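Local coordinates for probable csgAB operon transcriptional regulatory protein (Salmonella typhimurium, PDB 5XP0) that switches on transcription of the csgAB operon as the master regulator of curli fimbriae and promotes biofilm formation, represented here by its atypical receiver domain, at residues 63-68 and 91-96; 21-26 and 48-53; 77-82 and 106-111; 112-117 and 136-141. All coordinates share one frame; numbering follows the deposited sequence.

Interaction 1. Residues 63-68 and 91-96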
loop_
_atom_site.group_PDB
_atom_site.type_symbol
_atom_site.label_atom_id
_atom_site.label_comp_id
_atom_site.label_asym_id
_atom_site.label_seq_id
_atom_site.Cartn_x
_atom_site.Cartn_y
_atom_site.Cartn_z
ATOM N N VAL B 63 -1.117 4.483 15.920
ATOM C CA VAL B 63 -1.176 5.121 14.611
ATOM C C VAL B 63 0.047 4.697 13.824
ATOM O O VAL B 63 1.175 4.822 14.302
ATOM C CB VAL B 63 -1.230 6.643 14.749
ATOM C CG1 VAL B 63 -1.077 7.266 13.417
ATOM C CG2 VAL B 63 -2.529 7.095 15.481
ATOM N N LEU B 64 -0.168 4.145 12.643
ATOM C CA LEU B 64 0.931 3.909 11.713
ATOM C C LEU B 64 0.834 4.965 10.631
ATOM O O LEU B 64 -0.067 4.915 9.794
ATOM C CB LEU B 64 0.867 2.521 11.103
ATOM C CG LEU B 64 1.058 1.314 11.994
ATOM C CD1 LEU B 64 1.005 0.021 11.133
ATOM C CD2 LEU B 64 2.373 1.456 12.679
ATOM N N MET B 65 1.757 5.909 10.666
ATOM C CA MET B 65 1.732 7.128 9.848
ATOM C C MET B 65 2.633 6.932 8.640
ATOM O O MET B 65 3.856 6.854 8.795
ATOM C CB MET B 65 2.248 8.294 10.676
ATOM C CG MET B 65 2.408 9.599 9.896
ATOM S SD MET B 65 0.813 10.125 9.360
ATOM C CE MET B 65 -0.025 10.409 10.912
ATOM N N ASP B 66 2.054 6.898 7.445
ATOM C CA ASP B 66 2.833 6.570 6.237
ATOM C C ASP B 66 3.646 7.776 5.750
ATOM O O ASP B 66 3.148 8.629 5.020
ATOM C CB ASP B 66 1.910 6.080 5.133
ATOM C CG ASP B 66 2.685 5.485 3.935
ATOM O OD1 ASP B 66 3.923 5.640 3.880
ATOM O OD2 ASP B 66 2.053 4.824 3.090
ATOM N N MET B 67 4.941 7.764 6.047
ATOM C CA MET B 67 5.807 8.883 5.723
ATOM C C MET B 67 6.007 9.051 4.223
ATOM O O MET B 67 6.307 10.154 3.776
ATOM C CB MET B 67 7.142 8.693 6.418
ATOM C CG MET B 67 7.020 8.855 7.888
ATOM S SD MET B 67 6.602 10.502 8.390
ATOM C CE MET B 67 8.116 11.329 7.988
ATOM N N MET B 68 5.815 8.008 3.429
ATOM C CA MET B 68 5.939 8.184 1.983
ATOM C C MET B 68 4.793 8.987 1.397
ATOM O O MET B 68 4.900 9.449 0.262
ATOM C CB MET B 68 5.962 6.833 1.280
ATOM C CG MET B 68 7.303 6.164 1.152
ATOM S SD MET B 68 7.103 4.581 0.273
ATOM C CE MET B 68 8.738 3.847 0.565
ATOM N N THR B 91 2.312 6.795 18.244
ATOM C CA THR B 91 2.575 7.030 16.835
ATOM C C THR B 91 3.824 6.259 16.442
ATOM O O THR B 91 4.862 6.332 17.118
ATOM C CB THR B 91 2.757 8.525 16.518
ATOM O OG1 THR B 91 1.523 9.231 16.757
ATOM C CG2 THR B 91 3.137 8.712 15.031
ATOM N N LEU B 92 3.714 5.518 15.359
ATOM C CA LEU B 92 4.871 4.924 14.712
ATOM C C LEU B 92 4.896 5.370 13.265
ATOM O O LEU B 92 3.860 5.407 12.602
ATOM C CB LEU B 92 4.822 3.411 14.804
ATOM C CG LEU B 92 5.108 2.959 16.239
ATOM C CD1 LEU B 92 3.824 2.578 16.865
ATOM C CD2 LEU B 92 6.057 1.789 16.197
ATOM N N LEU B 93 6.076 5.705 12.791
ATOM C CA LEU B 93 6.246 6.158 11.424
ATOM C C LEU B 93 6.541 4.970 10.522
ATOM O O LEU B 93 7.369 4.118 10.848
ATOM C CB LEU B 93 7.374 7.164 11.351
ATOM C CG LEU B 93 7.230 8.337 12.316
ATOM C CD1 LEU B 93 8.427 9.307 12.097
ATOM C CD2 LEU B 93 5.902 9.086 12.184
ATOM N N LEU B 94 5.830 4.900 9.418
ATOM C CA LEU B 94 5.945 3.812 8.483
ATOM C C LEU B 94 6.608 4.312 7.208
ATOM O O LEU B 94 6.456 5.478 6.842
ATOM C CB LEU B 94 4.543 3.267 8.185
ATOM C CG LEU B 94 4.403 2.004 7.356
ATOM C CD1 LEU B 94 4.798 0.813 8.223
ATOM C CD2 LEU B 94 2.939 1.872 6.841
ATOM N N ASN B 95 7.352 3.425 6.544
ATOM C CA ASN B 95 8.013 3.750 5.272
ATOM C C ASN B 95 8.856 5.007 5.405
ATOM O O ASN B 95 8.839 5.877 4.532
ATOM C CB ASN B 95 7.017 3.927 4.123
ATOM C CG ASN B 95 6.211 2.682 3.825
ATOM O OD1 ASN B 95 6.730 1.556 3.770
ATOM N ND2 ASN B 95 4.907 2.884 3.638
ATOM N N THR B 96 9.600 5.104 6.503
ATOM C CA THR B 96 10.323 6.325 6.828
ATOM C C THR B 96 11.574 6.467 5.982
ATOM O O THR B 96 12.345 5.504 5.853
ATOM C CB THR B 96 10.736 6.357 8.298
ATOM O OG1 THR B 96 9.591 6.140 9.137
ATOM C CG2 THR B 96 11.348 7.711 8.618
#
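Two central parallel strands of the receiver domain, 63-66 and 91-94, pair through V63 with T91, L64 with L92, M65 with L93 and D66 with L94. Their axes approach to 4.5 Å at 32°. The bonds alternate as parallel pairing requires: L92 N donates to V63 O (2.8 Å), L92 O accepts from M65 N, L94 N donates to M65 O, and L94 O accepts from M67 N. L64 and L92 share one face of the sheet, where L64 CD2 meets L92 CB at 3.8 Å; on the other, L93 CD2 lies 4.0 Å from M65 CB and L93 CB 3.9 Å from M67 CG.

At the C-terminal ends of the strands a side-chain hydrogen bond joins the contact. N95 ND2 reaches D66 OD1 at 2.9 Å along a nearly straight line (176° at the hydrogen), with the acceptor in the amide plane of N95 but the donor 51° out of the carboxylate plane. The opposite face of that carboxylate is used by M68 N, 3.1 Å from D66 OD1, which closes an Asx turn. D66 OD2 is taken by T24 and by Q29 of the second subunit, so both carboxylate oxygens are engaged. M68 runs out extended across N95, its CG 3.7 Å from N95 CB. Neighbouring parallel strands joined by a right-handed crossover through helix 72-83 are the beta-alpha-beta unit of the CheY-like fold.

Interaction 2. Residues 21-26 and 48-53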
loop_
_atom_site.group_PDB
_atom_site.type_symbol
_atom_site.label_atom_id
_atom_site.label_comp_id
_atom_site.label_asym_id
_atom_site.label_seq_id
_atom_site.Cartn_x
_atom_site.Cartn_y
_atom_site.Cartn_z
ATOM N N LEU B 21 -4.383 2.012 13.595
ATOM C CA LEU B 21 -4.920 3.044 12.723
ATOM C C LEU B 21 -3.866 3.316 11.666
ATOM O O LEU B 21 -2.835 3.927 11.954
ATOM C CB LEU B 21 -5.263 4.298 13.499
ATOM C CG LEU B 21 -5.803 5.441 12.644
ATOM C CD1 LEU B 21 -7.003 5.000 11.813
ATOM C CD2 LEU B 21 -6.203 6.576 13.559
ATOM N N LEU B 22 -4.085 2.791 10.466
ATOM C CA LEU B 22 -3.112 2.932 9.412
ATOM C C LEU B 22 -3.491 4.163 8.600
ATOM O O LEU B 22 -4.525 4.191 7.927
ATOM C CB LEU B 22 -3.068 1.655 8.585
ATOM C CG LEU B 22 -2.324 1.784 7.250
ATOM C CD1 LEU B 22 -0.889 2.093 7.475
ATOM C CD2 LEU B 22 -2.401 0.473 6.580
ATOM N N ILE B 23 -2.659 5.176 8.661
ATOM C CA ILE B 23 -2.938 6.434 8.004
ATOM C C ILE B 23 -2.030 6.512 6.798
ATOM O O ILE B 23 -0.810 6.681 6.936
ATOM C CB ILE B 23 -2.725 7.624 8.930
ATOM C CG1 ILE B 23 -3.654 7.522 10.132
ATOM C CG2 ILE B 23 -2.982 8.963 8.153
ATOM C CD1 ILE B 23 -3.490 8.676 11.137
ATOM N N THR B 24 -2.630 6.424 5.619
ATOM C CA THR B 24 -1.879 6.301 4.384
ATOM C C THR B 24 -2.789 6.672 3.219
ATOM O O THR B 24 -3.904 7.177 3.404
ATOM C CB THR B 24 -1.354 4.875 4.253
ATOM O OG1 THR B 24 -0.554 4.764 3.058
ATOM C CG2 THR B 24 -2.524 3.952 4.212
ATOM N N LYS B 25 -2.324 6.394 2.013
ATOM C CA LYS B 25 -3.183 6.530 0.839
ATOM C C LYS B 25 -4.029 5.274 0.728
ATOM O O LYS B 25 -3.467 4.168 0.652
ATOM C CB LYS B 25 -2.350 6.661 -0.423
ATOM C CG LYS B 25 -3.186 6.641 -1.716
ATOM C CD LYS B 25 -2.292 6.736 -2.948
ATOM C CE LYS B 25 -1.716 8.094 -3.198
ATOM N NZ LYS B 25 -1.314 8.202 -4.653
ATOM N N PRO B 26 -5.362 5.371 0.710
ATOM C CA PRO B 26 -6.150 4.151 0.657
ATOM C C PRO B 26 -5.872 3.471 -0.675
ATOM O O PRO B 26 -5.761 4.109 -1.718
ATOM C CB PRO B 26 -7.607 4.638 0.779
ATOM C CG PRO B 26 -7.521 5.995 1.317
ATOM C CD PRO B 26 -6.221 6.565 0.827
ATOM N N HIS B 48 -7.141 4.905 7.393
ATOM C CA HIS B 48 -7.645 6.276 7.267
ATOM C C HIS B 48 -6.839 7.041 6.229
ATOM O O HIS B 48 -5.612 7.052 6.282
ATOM C CB HIS B 48 -7.605 7.015 8.602
ATOM C CG HIS B 48 -8.036 8.444 8.507
ATOM N ND1 HIS B 48 -9.352 8.830 8.630
ATOM C CD2 HIS B 48 -7.332 9.575 8.257
ATOM C CE1 HIS B 48 -9.435 10.143 8.515
ATOM N NE2 HIS B 48 -8.224 10.619 8.285
ATOM N N ASN B 49 -7.535 7.740 5.328
ATOM C CA ASN B 49 -6.889 8.526 4.286
ATOM C C ASN B 49 -6.095 9.674 4.903
ATOM O O ASN B 49 -6.680 10.594 5.494
ATOM C CB ASN B 49 -7.944 9.112 3.352
ATOM C CG ASN B 49 -7.335 9.687 2.097
ATOM O OD1 ASN B 49 -6.177 10.132 2.086
ATOM N ND2 ASN B 49 -8.090 9.634 1.021
ATOM N N ILE B 50 -4.775 9.641 4.714
ATOM C CA ILE B 50 -3.850 10.649 5.237
ATOM C C ILE B 50 -4.201 12.047 4.778
ATOM O O ILE B 50 -3.836 13.037 5.443
ATOM C CB ILE B 50 -2.419 10.283 4.811
ATOM C CG1 ILE B 50 -1.417 11.181 5.528
ATOM C CG2 ILE B 50 -2.246 10.374 3.264
ATOM C CD1 ILE B 50 0.022 10.658 5.452
ATOM N N GLN B 51 -4.894 12.163 3.653
ATOM C CA GLN B 51 -5.309 13.475 3.167
ATOM C C GLN B 51 -6.664 13.891 3.690
ATOM O O GLN B 51 -7.130 14.978 3.341
ATOM C CB GLN B 51 -5.280 13.520 1.637
ATOM C CG GLN B 51 -3.886 13.245 1.130
ATOM C CD GLN B 51 -3.620 13.814 -0.239
ATOM O OE1 GLN B 51 -2.741 14.666 -0.400
ATOM N NE2 GLN B 51 -4.368 13.363 -1.229
ATOM N N ARG B 52 -7.307 13.087 4.530
ATOM C CA ARG B 52 -8.574 13.499 5.111
ATOM C C ARG B 52 -8.435 13.740 6.604
ATOM O O ARG B 52 -7.615 13.118 7.286
ATOM C CB ARG B 52 -9.685 12.498 4.818
ATOM C CG ARG B 52 -10.077 12.608 3.343
ATOM C CD ARG B 52 -11.414 12.001 2.965
ATOM N NE ARG B 52 -11.640 12.168 1.527
ATOM C CZ ARG B 52 -12.061 13.296 0.957
ATOM N NH1 ARG B 52 -12.306 14.372 1.693
ATOM N NH2 ARG B 52 -12.233 13.359 -0.357
ATOM N N SER B 53 -9.210 14.714 7.078
ATOM C CA SER B 53 -9.211 15.086 8.475
ATOM C C SER B 53 -9.823 13.987 9.317
ATOM O O SER B 53 -10.591 13.161 8.837
ATOM C CB SER B 53 -9.993 16.392 8.683
ATOM O OG SER B 53 -11.328 16.279 8.202
#
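Backbone hydrogen bonds join L22 and T24 to the end of strand 45-49 and the residue after it: H48 N donates to L22 O (2.8 Å), T24 N to H48 O (3.1 Å) and I50 N to T24 O (2.9 Å). I23 pairs with H48 in parallel, and its CA adds a CA-H...O contact to H48 O. The next pair, T24 with N49, is wider, with CA atoms 5.5 Å apart and diverging side chains, yet the I50 N bond to T24 O still holds.

Apolar contacts follow the same path. L21 CD1 rests 3.8 Å from H48 CB, the two side chains lying side by side and pointing the same way. The I23 branch CG2, anti to its backbone N with CG1 at -61°, runs into I50 and meets I50 CB at 3.6 Å; the side chains are roughly perpendicular. These residues belong to the beta-alpha-beta unit of the receiver fold in which strand 19-24, helix 28-41 and edge strand 45-49 follow one another. At the strand exit the P26 ring crosses N49 at about a right angle, with P26 CD 3.5 Å from N49 CG.

Polar side-chain bonds shape the turn after the edge strand. N49 OD1 accepts from Q51 N in an Asx turn, inside a type I turn from N49 to R52. That turn brings R52 O round to the H48 imidazole, whose CG is anti to the backbone N (chi1 177°): H48 NE2 donates to R52 O at 2.8 Å, the oxygen 13° out of the ring plane. K25 NZ forms a salt bridge with E69 of the second subunit.

Interaction 3. Residues 77-82 and 106-111; sequences YWQDNL and ENWPHI
One face of the W108 indole is covered by the side chain of Q79, with CG over the six-membered ring and NE2 over the pyrrole side. Q79 CG stands 3.7 Å from the six-ring centroid, 13° off the normal, which qualifies as a CH-pi contact. Q79 NE2 lies 3.2 Å above the indole plane, offset toward the rim, and its amide is turned 74° against the ring. Its 3.3 Å approach to W108 NE1 sets two donors together, so it is no hydrogen bond; the indole N-H is instead hydrogen-bonded to the Y100 hydroxyl. The Q79 chain achieves this cover by running extended beyond CG (chi2 175°). The H110 ring presents its edge to helix 72-83, with L82 O near the ring plane and 3.5 Å from H110 CE1.

P109, next in the chain after W108 and before H110, packs on the helix backbone and side chains. Its CG touches Q79 O at 3.6 Å and its CD lies 3.9 Å from Q79 CG, while L82 CB is a looser 4.3 Å from P109 CG. On the helix side W78 CB approaches W108 CZ3 at 4.2 Å, and M65 of strand 61-66 touches W78, L82 and W108 alike. No hydrogen bond spans the two segments. Helix 72-83 thus packs against the type II turn W108-I111 that leads into strand 111-114, a helix-to-turn contact on one side of the sheet, as in the alpha/beta fold of CheY-like receiver domains.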
loop_
_atom_site.group_PDB
_atom_site.type_symbol
_atom_site.label_atom_id
_atom_site.label_comp_id
_atom_site.label_asym_id
_atom_site.label_seq_id
_atom_site.Cartn_x
_atom_site.Cartn_y
_atom_site.Cartn_z
ATOM N N TYR B 77 0.020 18.959 9.786
ATOM C CA TYR B 77 -1.372 18.706 10.120
ATOM C C TYR B 77 -1.489 17.521 11.073
ATOM O O TYR B 77 -2.105 17.630 12.136
ATOM C CB TYR B 77 -2.202 18.452 8.867
ATOM C CG TYR B 77 -3.581 18.035 9.262
ATOM C CD1 TYR B 77 -4.534 18.980 9.600
ATOM C CD2 TYR B 77 -3.918 16.703 9.346
ATOM C CE1 TYR B 77 -5.792 18.613 9.981
ATOM C CE2 TYR B 77 -5.154 16.324 9.732
ATOM C CZ TYR B 77 -6.098 17.292 10.053
ATOM O OH TYR B 77 -7.347 16.921 10.430
ATOM N N TRP B 78 -0.846 16.392 10.742
ATOM C CA TRP B 78 -0.988 15.233 11.612
ATOM C C TRP B 78 -0.267 15.427 12.935
ATOM O O TRP B 78 -0.766 14.942 13.952
ATOM C CB TRP B 78 -0.535 13.956 10.899
ATOM C CG TRP B 78 -1.570 13.592 9.927
ATOM C CD1 TRP B 78 -1.508 13.665 8.567
ATOM C CD2 TRP B 78 -2.898 13.161 10.252
ATOM N NE1 TRP B 78 -2.730 13.304 8.015
ATOM C CE2 TRP B 78 -3.589 12.981 9.040
ATOM C CE3 TRP B 78 -3.566 12.915 11.458
ATOM C CZ2 TRP B 78 -4.902 12.543 9.000
ATOM C CZ3 TRP B 78 -4.867 12.484 11.413
ATOM C CH2 TRP B 78 -5.528 12.313 10.191
ATOM N N GLN B 79 0.884 16.128 12.962
ATOM C CA GLN B 79 1.501 16.461 14.246
ATOM C C GLN B 79 0.578 17.356 15.072
ATOM O O GLN B 79 0.408 17.139 16.276
ATOM C CB GLN B 79 2.852 17.145 14.054
ATOM C CG GLN B 79 3.985 16.159 13.706
ATOM C CD GLN B 79 5.302 16.850 13.392
ATOM O OE1 GLN B 79 5.349 18.068 13.174
ATOM N NE2 GLN B 79 6.372 16.080 13.364
ATOM N N ASP B 80 -0.056 18.342 14.428
ATOM C CA ASP B 80 -0.891 19.302 15.154
ATOM C C ASP B 80 -2.111 18.613 15.766
ATOM O O ASP B 80 -2.377 18.754 16.960
ATOM C CB ASP B 80 -1.324 20.434 14.212
ATOM C CG ASP B 80 -2.104 21.555 14.925
ATOM O OD1 ASP B 80 -2.044 21.631 16.165
ATOM O OD2 ASP B 80 -2.771 22.362 14.243
ATOM N N ASN B 81 -2.858 17.831 14.988
ATOM C CA ASN B 81 -4.092 17.333 15.590
ATOM C C ASN B 81 -3.885 16.075 16.431
ATOM O O ASN B 81 -4.662 15.853 17.363
ATOM C CB ASN B 81 -5.176 17.103 14.543
ATOM C CG ASN B 81 -4.721 16.268 13.433
ATOM O OD1 ASN B 81 -3.527 16.093 13.232
ATOM N ND2 ASN B 81 -5.668 15.713 12.693
ATOM N N LEU B 82 -2.822 15.293 16.212
ATOM C CA LEU B 82 -2.586 14.176 17.125
ATOM C C LEU B 82 -2.065 14.639 18.483
ATOM O O LEU B 82 -2.334 13.990 19.498
ATOM C CB LEU B 82 -1.643 13.163 16.480
ATOM C CG LEU B 82 -2.257 12.445 15.282
ATOM C CD1 LEU B 82 -1.255 11.555 14.569
ATOM C CD2 LEU B 82 -3.409 11.601 15.739
ATOM N N GLU B 106 11.758 13.311 16.813
ATOM C CA GLU B 106 11.436 13.732 18.175
ATOM C C GLU B 106 10.256 14.677 18.218
ATOM O O GLU B 106 9.518 14.691 19.210
ATOM C CB GLU B 106 12.641 14.416 18.827
ATOM C CG GLU B 106 12.497 14.745 20.316
ATOM C CD GLU B 106 11.816 16.094 20.587
ATOM O OE1 GLU B 106 11.837 17.001 19.716
ATOM O OE2 GLU B 106 11.296 16.267 21.705
ATOM N N ASN B 107 10.082 15.501 17.184
ATOM C CA ASN B 107 8.979 16.458 17.206
ATOM C C ASN B 107 7.621 15.812 16.986
ATOM O O ASN B 107 6.603 16.476 17.178
ATOM C CB ASN B 107 9.205 17.537 16.153
ATOM C CG ASN B 107 9.505 18.865 16.775
ATOM O OD1 ASN B 107 8.598 19.639 17.070
ATOM N ND2 ASN B 107 10.779 19.126 17.024
ATOM N N TRP B 108 7.563 14.553 16.596
ATOM C CA TRP B 108 6.269 13.878 16.508
ATOM C C TRP B 108 5.702 13.656 17.908
ATOM O O TRP B 108 6.390 13.107 18.764
ATOM C CB TRP B 108 6.427 12.541 15.788
ATOM C CG TRP B 108 6.415 12.724 14.315
ATOM C CD1 TRP B 108 7.488 12.965 13.499
ATOM C CD2 TRP B 108 5.265 12.704 13.471
ATOM N NE1 TRP B 108 7.069 13.081 12.189
ATOM C CE2 TRP B 108 5.709 12.932 12.147
ATOM C CE3 TRP B 108 3.907 12.510 13.698
ATOM C CZ2 TRP B 108 4.841 12.976 11.074
ATOM C CZ3 TRP B 108 3.048 12.574 12.629
ATOM C CH2 TRP B 108 3.518 12.785 11.330
ATOM N N PRO B 109 4.446 13.996 18.168
ATOM C CA PRO B 109 3.894 13.704 19.494
ATOM C C PRO B 109 3.683 12.212 19.654
ATOM O O PRO B 109 3.450 11.494 18.682
ATOM C CB PRO B 109 2.573 14.477 19.517
ATOM C CG PRO B 109 2.157 14.530 18.082
ATOM C CD PRO B 109 3.462 14.646 17.293
ATOM N N HIS B 110 3.795 11.741 20.900
ATOM C CA HIS B 110 3.564 10.318 21.235
ATOM C C HIS B 110 4.411 9.357 20.397
ATOM O O HIS B 110 3.998 8.241 20.071
ATOM C CB HIS B 110 2.085 9.962 21.102
ATOM C CG HIS B 110 1.186 10.949 21.768
ATOM N ND1 HIS B 110 0.317 11.758 21.068
ATOM C CD2 HIS B 110 1.062 11.296 23.068
ATOM C CE1 HIS B 110 -0.325 12.542 21.912
ATOM N NE2 HIS B 110 0.120 12.292 23.131
ATOM N N ILE B 111 5.630 9.744 20.079
ATOM C CA ILE B 111 6.382 8.939 19.125
ATOM C C ILE B 111 6.888 7.681 19.834
ATOM O O ILE B 111 7.499 7.747 20.911
ATOM C CB ILE B 111 7.506 9.763 18.484
ATOM C CG1 ILE B 111 8.253 8.924 17.438
ATOM C CG2 ILE B 111 8.426 10.352 19.546
ATOM C CD1 ILE B 111 7.456 8.696 16.173
#

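Interaction 4. Residues 112-117 and 136-141; sequences NGVFYA and CYFSQK
Y137 carries much of this contact at edge strand 111-114 of the receiver domain's parallel sheet, where the chain leading to helix 140-147 runs past it and makes a single bridge, G113 with Y137. From Y137 CB, 4.1 Å from G113 CA, the side chain leaves with CG anti to the backbone N (chi1 -167°), which carries the ring toward F115. Its CG already lies near F115 CE1. At Y137 CD2 the approach tightens to 3.4 Å from F115 CE1, with V114 O near the plane at the ring edge, and CE2 meets both F115 CE1 and CD1. At Y137 CZ the distance to F115 CE1 has widened to 4.1 Å. The planes are 30° apart and the centroids 4.8 Å, so the rings are slid apart with little overlap: F115 CE1 sits over one face of Y137. I131 of helix 121-132 also packs on Y137, and V124 and L128 of that helix on F115.

Two backbone bonds bracket G113 and hold Y137 against the strand: Y137 N donates to N112 O, in the carbonyl plane, and V114 N donates to Y137 O. At G113 the two backbones approach closely, with the CA atoms of G113 and Y137 4.2 Å apart.

The F138 ring lies over the same glycine: G113 CA is 4.0 Å from its centroid, 30° off the normal, in a CH-pi contact, while V114 CG2 touches its edge. S139 caps helix 140-147 through OG to L142 N, and a water bonded to the Y116 hydroxyl at 2.8 Å makes a weak link to S139 OG at 3.3 Å.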
loop_
_atom_site.group_PDB
_atom_site.type_symbol
_atom_site.label_atom_id
_atom_site.label_comp_id
_atom_site.label_asym_id
_atom_site.label_seq_id
_atom_site.Cartn_x
_atom_site.Cartn_y
_atom_site.Cartn_z
ATOM N N ASN B 112 6.562 6.525 19.261
ATOM C CA ASN B 112 6.896 5.226 19.831
ATOM C C ASN B 112 7.713 4.321 18.927
ATOM O O ASN B 112 8.113 3.249 19.370
ATOM C CB ASN B 112 5.624 4.471 20.218
ATOM C CG ASN B 112 5.129 4.835 21.592
ATOM O OD1 ASN B 112 5.283 4.062 22.515
ATOM N ND2 ASN B 112 4.528 6.006 21.733
ATOM N N GLY B 113 7.972 4.691 17.686
ATOM C CA GLY B 113 8.799 3.844 16.860
ATOM C C GLY B 113 8.889 4.411 15.466
ATOM O O GLY B 113 8.130 5.302 15.079
ATOM N N VAL B 114 9.849 3.871 14.726
ATOM C CA VAL B 114 10.132 4.277 13.367
ATOM C C VAL B 114 10.430 3.015 12.576
ATOM O O VAL B 114 11.353 2.276 12.906
ATOM C CB VAL B 114 11.320 5.240 13.274
ATOM C CG1 VAL B 114 11.562 5.540 11.828
ATOM C CG2 VAL B 114 11.058 6.493 14.099
ATOM N N PHE B 115 9.642 2.760 11.551
ATOM C CA PHE B 115 9.886 1.661 10.633
ATOM C C PHE B 115 10.486 2.208 9.350
ATOM O O PHE B 115 9.920 3.115 8.741
ATOM C CB PHE B 115 8.577 0.941 10.330
ATOM C CG PHE B 115 8.011 0.233 11.511
ATOM C CD1 PHE B 115 8.674 -0.839 12.050
ATOM C CD2 PHE B 115 6.819 0.647 12.082
ATOM C CE1 PHE B 115 8.180 -1.486 13.160
ATOM C CE2 PHE B 115 6.304 0.007 13.170
ATOM C CZ PHE B 115 6.994 -1.084 13.716
ATOM N N TYR B 116 11.618 1.654 8.928
ATOM C CA TYR B 116 12.233 2.046 7.650
ATOM C C TYR B 116 12.002 1.035 6.525
ATOM O O TYR B 116 12.014 1.407 5.338
ATOM C CB TYR B 116 13.753 2.213 7.843
ATOM C CG TYR B 116 14.140 3.276 8.788
ATOM C CD1 TYR B 116 14.211 4.600 8.371
ATOM C CD2 TYR B 116 14.458 2.970 10.108
ATOM C CE1 TYR B 116 14.572 5.585 9.233
ATOM C CE2 TYR B 116 14.817 3.952 10.979
ATOM C CZ TYR B 116 14.866 5.258 10.538
ATOM O OH TYR B 116 15.241 6.220 11.418
ATOM N N ALA B 117 11.802 -0.236 6.871
ATOM C CA ALA B 117 11.877 -1.311 5.892
ATOM C C ALA B 117 10.661 -1.265 4.986
ATOM O O ALA B 117 9.529 -1.142 5.454
ATOM C CB ALA B 117 11.945 -2.679 6.574
ATOM N N CYS B 136 9.171 0.439 22.841
ATOM C CA CYS B 136 9.276 1.259 21.647
ATOM C C CYS B 136 10.103 0.515 20.604
ATOM O O CYS B 136 10.736 -0.499 20.888
ATOM C CB CYS B 136 9.883 2.622 21.976
ATOM S SG CYS B 136 8.821 3.694 23.009
ATOM N N TYR B 137 10.059 1.010 19.375
ATOM C CA TYR B 137 10.801 0.427 18.260
ATOM C C TYR B 137 11.711 1.492 17.673
ATOM O O TYR B 137 11.372 2.146 16.690
ATOM C CB TYR B 137 9.845 -0.129 17.170
ATOM C CG TYR B 137 10.578 -1.003 16.174
ATOM C CD1 TYR B 137 10.988 -2.283 16.522
ATOM C CD2 TYR B 137 10.884 -0.548 14.913
ATOM C CE1 TYR B 137 11.676 -3.094 15.624
ATOM C CE2 TYR B 137 11.566 -1.353 14.006
ATOM C CZ TYR B 137 11.950 -2.626 14.369
ATOM O OH TYR B 137 12.615 -3.408 13.464
ATOM N N PHE B 138 12.882 1.625 18.278
ATOM C CA PHE B 138 13.895 2.580 17.881
ATOM C C PHE B 138 15.231 1.863 17.846
ATOM O O PHE B 138 15.496 0.964 18.647
ATOM C CB PHE B 138 14.011 3.751 18.855
ATOM C CG PHE B 138 12.776 4.570 18.991
ATOM C CD1 PHE B 138 12.296 5.326 17.919
ATOM C CD2 PHE B 138 12.113 4.635 20.211
ATOM C CE1 PHE B 138 11.166 6.095 18.068
ATOM C CE2 PHE B 138 10.976 5.400 20.356
ATOM C CZ PHE B 138 10.508 6.145 19.298
ATOM N N SER B 139 16.101 2.291 16.942
ATOM C CA SER B 139 17.472 1.837 17.060
ATOM C C SER B 139 18.057 2.285 18.395
ATOM O O SER B 139 17.566 3.207 19.044
ATOM C CB SER B 139 18.319 2.366 15.907
ATOM O OG SER B 139 18.382 3.772 15.940
ATOM N N GLN B 140 19.126 1.613 18.811
ATOM C CA GLN B 140 19.787 2.024 20.041
ATOM C C GLN B 140 20.205 3.488 19.952
ATOM O O GLN B 140 20.045 4.249 20.910
ATOM C CB GLN B 140 20.980 1.119 20.341
ATOM C CG GLN B 140 20.623 -0.259 20.877
ATOM C CD GLN B 140 20.106 -0.204 22.294
ATOM O OE1 GLN B 140 20.539 0.629 23.084
ATOM N NE2 GLN B 140 19.177 -1.099 22.629
ATOM N N LYS B 141 20.686 3.926 18.793
ATOM C CA LYS B 141 21.173 5.297 18.714
ATOM C C LYS B 141 20.010 6.293 18.761
ATOM O O LYS B 141 20.107 7.344 19.414
ATOM C CB LYS B 141 22.009 5.468 17.440
ATOM C CG LYS B 141 22.935 6.661 17.448
ATOM C CD LYS B 141 23.709 6.790 16.128
ATOM C CE LYS B 141 22.930 7.532 15.042
ATOM N NZ LYS B 141 22.323 6.621 14.025
HETATM O O HOH W 1 17.250 5.094 13.091
#

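How the interactions relate
Interactions 1, 2 and 4 follow one five-stranded parallel sheet, from edge strand 45-49 through the centre to edge strand 111-114; interaction 3 packs helix 72-83 beside it. Interactions 2 and 4 do not touch: their centres are about 21 Å apart and their nearest atoms about 9 Å. The centre of interaction 1, by contrast, lies about 11 Å from each of the other three. It joins interaction 2 through L64 N to L21 O (2.8 Å) and D66 OD2 to T24 OG1 (2.6 Å), and interaction 4 through F115 N to L93 O (2.7 Å). W78 NE1 to I50 O (2.8 Å) ties interaction 3 to interaction 2. Interactions 1 and 2 both touch the second subunit.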